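Local coordinates for protein peroxide stress regulator PerR, FUR family (Streptococcus pyogenes, PDB 4LMY) that probably regulates transcription of peroxide-stress genes as a zinc-containing, DNA-binding regulator of the FUR family, at residues D11-E14 and N15-H19; T28-R31 and K32-S36. All coordinates share one frame; numbering follows the deposited sequence.

Contact 1: D11-E14 and N15-H19; sequences DAYE and NVLEH. With ZN (zinc ion), chain E.
The ring of Tyr13 carries Leu17 over one face, with CG of the leucine 4.2 Å above the ring plane and displaced toward the rim; the closest approach is Tyr13 CE1 to Leu17 CD1, 3.6 Å. In the plane of the same ring, an edge faces Glu14 OE2. His19 is met at its edge, again in plane, by the backbone O of Asn15. Tyr13 and Leu17 are one turn (i, i+4) apart at the N-capped start of helix 12-22, near the amino terminus of this FUR-family regulator. Tyr13 has CG anti to the backbone N (chi1 175°), which swings the ring outward and somewhat toward the carboxyl end, where Leu17 lies over it, and on to helix 29-40.

On another side of the helix, the i, i+4 pair Asn15 and His19 supplies two ligands to one zinc ion. His19 binds it through NE2 at 2.2 Å, and the Asn15 atom modelled as ND2 also lies 2.2 Å from the metal, whereas OD1 is 3.5 Å away. Amide N and O are hard to tell apart by X-rays, and an amide oxygen is the usual ligand, so that assignment is uncertain. His4, His6, His97 and His99 complete the six-residue site, so the metal fastens this helix to the amino-terminal segment holding His4 and His6 and to strand 98-104 with the loop before it.

Four i to i+4 backbone bonds join 11-14 to 15-19. Before the first turn Asp11 is the N-cap: its OD2 accepts from Glu14 N at 2.8 Å, nearly straight at 167°.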
loop_
_atom_site.group_PDB
_atom_site.type_symbol
_atom_site.label_atom_id
_atom_site.label_comp_id
_atom_site.label_asym_id
_atom_site.label_seq_id
_atom_site.Cartn_x
_atom_site.Cartn_y
_atom_site.Cartn_z
ATOM N N ASP B 11 -2.757 1.249 -13.347
ATOM C CA ASP B 11 -3.584 0.868 -12.203
ATOM C C ASP B 11 -4.171 -0.523 -12.431
ATOM O O ASP B 11 -3.886 -1.154 -13.450
ATOM C CB ASP B 11 -4.667 1.910 -11.879
ATOM C CG ASP B 11 -5.653 2.132 -13.017
ATOM O OD1 ASP B 11 -6.390 3.140 -12.952
ATOM O OD2 ASP B 11 -5.702 1.326 -13.969
ATOM N N ALA B 12 -4.983 -0.999 -11.491
ATOM C CA ALA B 12 -5.551 -2.342 -11.594
ATOM C C ALA B 12 -6.343 -2.534 -12.886
ATOM O O ALA B 12 -6.171 -3.534 -13.578
ATOM C CB ALA B 12 -6.419 -2.654 -10.383
ATOM N N TYR B 13 -7.193 -1.561 -13.207
ATOM C CA TYR B 13 -8.036 -1.619 -14.399
ATOM C C TYR B 13 -7.215 -1.650 -15.681
ATOM O O TYR B 13 -7.374 -2.552 -16.509
ATOM C CB TYR B 13 -9.017 -0.440 -14.410
ATOM C CG TYR B 13 -9.858 -0.328 -15.663
ATOM C CD1 TYR B 13 -9.486 0.522 -16.696
ATOM C CD2 TYR B 13 -11.031 -1.059 -15.808
ATOM C CE1 TYR B 13 -10.249 0.635 -17.843
ATOM C CE2 TYR B 13 -11.803 -0.951 -16.952
ATOM C CZ TYR B 13 -11.408 -0.102 -17.965
ATOM O OH TYR B 13 -12.171 0.009 -19.106
ATOM N N GLU B 14 -6.332 -0.670 -15.838
ATOM C CA GLU B 14 -5.493 -0.588 -17.027
ATOM C C GLU B 14 -4.551 -1.782 -17.147
ATOM O O GLU B 14 -4.171 -2.173 -18.251
ATOM C CB GLU B 14 -4.706 0.727 -17.058
ATOM C CG GLU B 14 -5.571 1.974 -17.199
ATOM C CD GLU B 14 -6.335 2.029 -18.515
ATOM O OE1 GLU B 14 -5.954 1.320 -19.471
ATOM O OE2 GLU B 14 -7.318 2.794 -18.593
ATOM N N ASN B 15 -4.167 -2.360 -16.011
ATOM C CA ASN B 15 -3.323 -3.549 -16.037
ATOM C C ASN B 15 -4.041 -4.742 -16.647
ATOM O O ASN B 15 -3.475 -5.454 -17.475
ATOM C CB ASN B 15 -2.813 -3.908 -14.643
ATOM C CG ASN B 15 -2.027 -5.203 -14.636
ATOM O OD1 ASN B 15 -2.525 -6.244 -14.209
ATOM N ND2 ASN B 15 -0.798 -5.148 -15.128
ATOM N N VAL B 16 -5.287 -4.958 -16.232
ATOM C CA VAL B 16 -6.081 -6.060 -16.768
ATOM C C VAL B 16 -6.188 -5.948 -18.285
ATOM O O VAL B 16 -5.951 -6.917 -19.008
ATOM C CB VAL B 16 -7.491 -6.102 -16.158
ATOM C CG1 VAL B 16 -8.327 -7.177 -16.834
ATOM C CG2 VAL B 16 -7.407 -6.357 -14.670
ATOM N N LEU B 17 -6.524 -4.751 -18.759
ATOM C CA LEU B 17 -6.687 -4.509 -20.186
ATOM C C LEU B 17 -5.388 -4.760 -20.944
ATOM O O LEU B 17 -5.399 -5.352 -22.022
ATOM C CB LEU B 17 -7.185 -3.085 -20.445
ATOM C CG LEU B 17 -8.566 -2.736 -19.887
ATOM C CD1 LEU B 17 -9.076 -1.430 -20.490
ATOM C CD2 LEU B 17 -9.550 -3.872 -20.131
ATOM N N GLU B 18 -4.271 -4.318 -20.374
ATOM C CA GLU B 18 -2.967 -4.534 -20.997
ATOM C C GLU B 18 -2.648 -6.022 -21.133
ATOM O O GLU B 18 -2.218 -6.474 -22.193
ATOM C CB GLU B 18 -1.861 -3.817 -20.216
ATOM C CG GLU B 18 -0.457 -4.041 -20.767
ATOM C CD GLU B 18 -0.254 -3.445 -22.153
ATOM O OE1 GLU B 18 0.696 -3.867 -22.846
ATOM O OE2 GLU B 18 -1.034 -2.552 -22.547
ATOM N N HIS B 19 -2.870 -6.775 -20.061
ATOM C CA HIS B 19 -2.656 -8.220 -20.075
ATOM C C HIS B 19 -3.556 -8.905 -21.101
ATOM O O HIS B 19 -3.114 -9.794 -21.830
ATOM C CB HIS B 19 -2.905 -8.821 -18.690
ATOM C CG HIS B 19 -1.761 -8.647 -17.737
ATOM N ND1 HIS B 19 -0.895 -9.674 -17.422
ATOM C CD2 HIS B 19 -1.346 -7.574 -17.026
ATOM C CE1 HIS B 19 0.006 -9.238 -16.561
ATOM N NE2 HIS B 19 -0.245 -7.967 -16.302
HETATM ZN ZN ZN E . 0.882 -6.576 -15.094
#

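Contact 2: T28-R31 and K32-S36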
loop_
_atom_site.group_PDB
_atom_site.type_symbol
_atom_site.label_atom_id
_atom_site.label_comp_id
_atom_site.label_asym_id
_atom_site.label_seq_id
_atom_site.Cartn_x
_atom_site.Cartn_y
_atom_site.Cartn_z
ATOM N N THR B 28 -14.590 -5.985 -24.983
ATOM C CA THR B 28 -15.929 -5.464 -25.207
ATOM C C THR B 28 -16.279 -4.467 -24.109
ATOM O O THR B 28 -15.606 -4.404 -23.079
ATOM C CB THR B 28 -16.971 -6.591 -25.187
ATOM O OG1 THR B 28 -17.028 -7.166 -23.876
ATOM C CG2 THR B 28 -16.610 -7.678 -26.198
ATOM N N GLU B 29 -17.333 -3.687 -24.329
ATOM C CA GLU B 29 -17.803 -2.740 -23.324
ATOM C C GLU B 29 -18.313 -3.476 -22.086
ATOM O O GLU B 29 -18.169 -2.996 -20.958
ATOM C CB GLU B 29 -18.894 -1.837 -23.905
ATOM C CG GLU B 29 -18.408 -0.933 -25.027
ATOM C CD GLU B 29 -17.315 0.016 -24.570
ATOM O OE1 GLU B 29 -17.476 0.634 -23.498
ATOM O OE2 GLU B 29 -16.293 0.135 -25.277
ATOM N N THR B 30 -18.905 -4.645 -22.307
ATOM C CA THR B 30 -19.399 -5.475 -21.217
ATOM C C THR B 30 -18.235 -5.995 -20.380
ATOM O O THR B 30 -18.302 -6.023 -19.150
ATOM C CB THR B 30 -20.225 -6.662 -21.756
ATOM O OG1 THR B 30 -21.462 -6.175 -22.292
ATOM C CG2 THR B 30 -20.523 -7.653 -20.649
ATOM N N ARG B 31 -17.160 -6.390 -21.056
ATOM C CA ARG B 31 -15.968 -6.879 -20.375
ATOM C C ARG B 31 -15.348 -5.790 -19.507
ATOM O O ARG B 31 -14.925 -6.047 -18.380
ATOM C CB ARG B 31 -14.953 -7.408 -21.388
ATOM C CG ARG B 31 -13.657 -7.913 -20.779
ATOM C CD ARG B 31 -13.075 -9.040 -21.614
ATOM N NE ARG B 31 -13.858 -10.268 -21.489
ATOM C CZ ARG B 31 -13.933 -11.205 -22.428
ATOM N NH1 ARG B 31 -13.282 -11.055 -23.572
ATOM N NH2 ARG B 31 -14.668 -12.292 -22.227
ATOM N N LYS B 32 -15.313 -4.569 -20.033
ATOM C CA LYS B 32 -14.800 -3.432 -19.276
ATOM C C LYS B 32 -15.666 -3.149 -18.053
ATOM O O LYS B 32 -15.152 -2.837 -16.975
ATOM C CB LYS B 32 -14.716 -2.189 -20.162
ATOM C CG LYS B 32 -13.588 -2.242 -21.169
ATOM C CD LYS B 32 -13.407 -0.914 -21.888
ATOM C CE LYS B 32 -14.185 -0.866 -23.189
ATOM N NZ LYS B 32 -14.104 0.477 -23.833
ATOM N N ALA B 33 -16.978 -3.261 -18.228
ATOM C CA ALA B 33 -17.918 -3.020 -17.137
ATOM C C ALA B 33 -17.754 -4.028 -16.006
ATOM O O ALA B 33 -17.804 -3.670 -14.831
ATOM C CB ALA B 33 -19.340 -3.040 -17.654
ATOM N N ILE B 34 -17.555 -5.290 -16.365
ATOM C CA ILE B 34 -17.416 -6.347 -15.370
ATOM C C ILE B 34 -16.090 -6.232 -14.612
ATOM O O ILE B 34 -16.044 -6.418 -13.394
ATOM C CB ILE B 34 -17.590 -7.739 -16.012
ATOM C CG1 ILE B 34 -19.039 -7.913 -16.477
ATOM C CG2 ILE B 34 -17.216 -8.838 -15.035
ATOM C CD1 ILE B 34 -19.288 -9.163 -17.282
ATOM N N ILE B 35 -15.022 -5.901 -15.332
ATOM C CA ILE B 35 -13.723 -5.667 -14.704
ATOM C C ILE B 35 -13.811 -4.537 -13.681
ATOM O O ILE B 35 -13.393 -4.698 -12.534
ATOM C CB ILE B 35 -12.638 -5.335 -15.742
ATOM C CG1 ILE B 35 -12.373 -6.548 -16.637
ATOM C CG2 ILE B 35 -11.346 -4.901 -15.049
ATOM C CD1 ILE B 35 -11.622 -6.222 -17.907
ATOM N N SER B 36 -14.365 -3.404 -14.101
ATOM C CA SER B 36 -14.503 -2.243 -13.225
ATOM C C SER B 36 -15.383 -2.569 -12.030
ATOM O O SER B 36 -15.082 -2.180 -10.902
ATOM C CB SER B 36 -15.088 -1.053 -13.986
ATOM O OG SER B 36 -14.201 -0.598 -14.990
#
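Arg31 and Ile35, one turn apart on helix 29-40, form the packed side of this helix start, which belongs to the winged-helix DNA-binding domain expected of FUR-family regulators. The aliphatic root of the arginine does the touching: its CG lies 3.9 Å from Ile35 CD1, and the two side chains pass at a slant. CG1 of Ile35 also sits 3.1 Å from Arg31 O, a close fit of methylene against carbonyl. Beside them Thr30 and Ile34 run alongside each other and point the same way, with Thr30 CG2 3.9 Å from Ile34 CD1. Thr30 turns this methyl, and not OG1, anti to its own N (OG1 chi1 -70°), so that it reaches the isoleucine. Helix 63-75 backs both pairs, and helix 12-22 also meets Ile35. The charged end of Arg31 is held from outside, by Asn69 OD1 at NE and by Arg26 O at NH1.

The other side is looser and polar. Exposed Glu29 lies beside Lys32, whose chain also rests on Tyr13 of helix 12-22, and a salt bridge joins Lys32 NZ to Glu29 OE2 at 2.6 Å. The ammonium comes on the syn side of the carboxylate but 32° out of its plane. Glu29 also touches a crystal neighbour, so its pose may be partly set by the lattice.

At the helix start Thr28 is the N-cap, its OG1 accepting from Arg31 N at 2.9 Å. Farther on, Lys32 O takes two bonds from one residue, from Ser36 N and Ser36 OG, on opposite faces of its plane. The acidic Glu29 near the helix's amino end would probably be favoured by the helix dipole, with Lys32 offsetting its charge.

Contacts 1 and 2 each lie at the capped start of a helix, Asp11 capping with a carboxylate and Thr28 with a hydroxyl, and the two helices follow one another in the chain. Their apolar sides meet at Ile35 CD1, 3.6 Å from Val16 CG1 and 3.8 Å from Leu17 CD2; separately, Tyr13 OH packs 3.2 Å from Lys32 CD, so Tyr13 serves both contacts. Both are only partly buried. Contact 1, whose centre is about 6 Å from that of the chain, is the more central and turns a metal-binding side to the zinc; contact 2, about 13 Å out, holds no metal ligand and relies instead on a surface salt bridge and an arginine tie to Asn69 of helix 63-75.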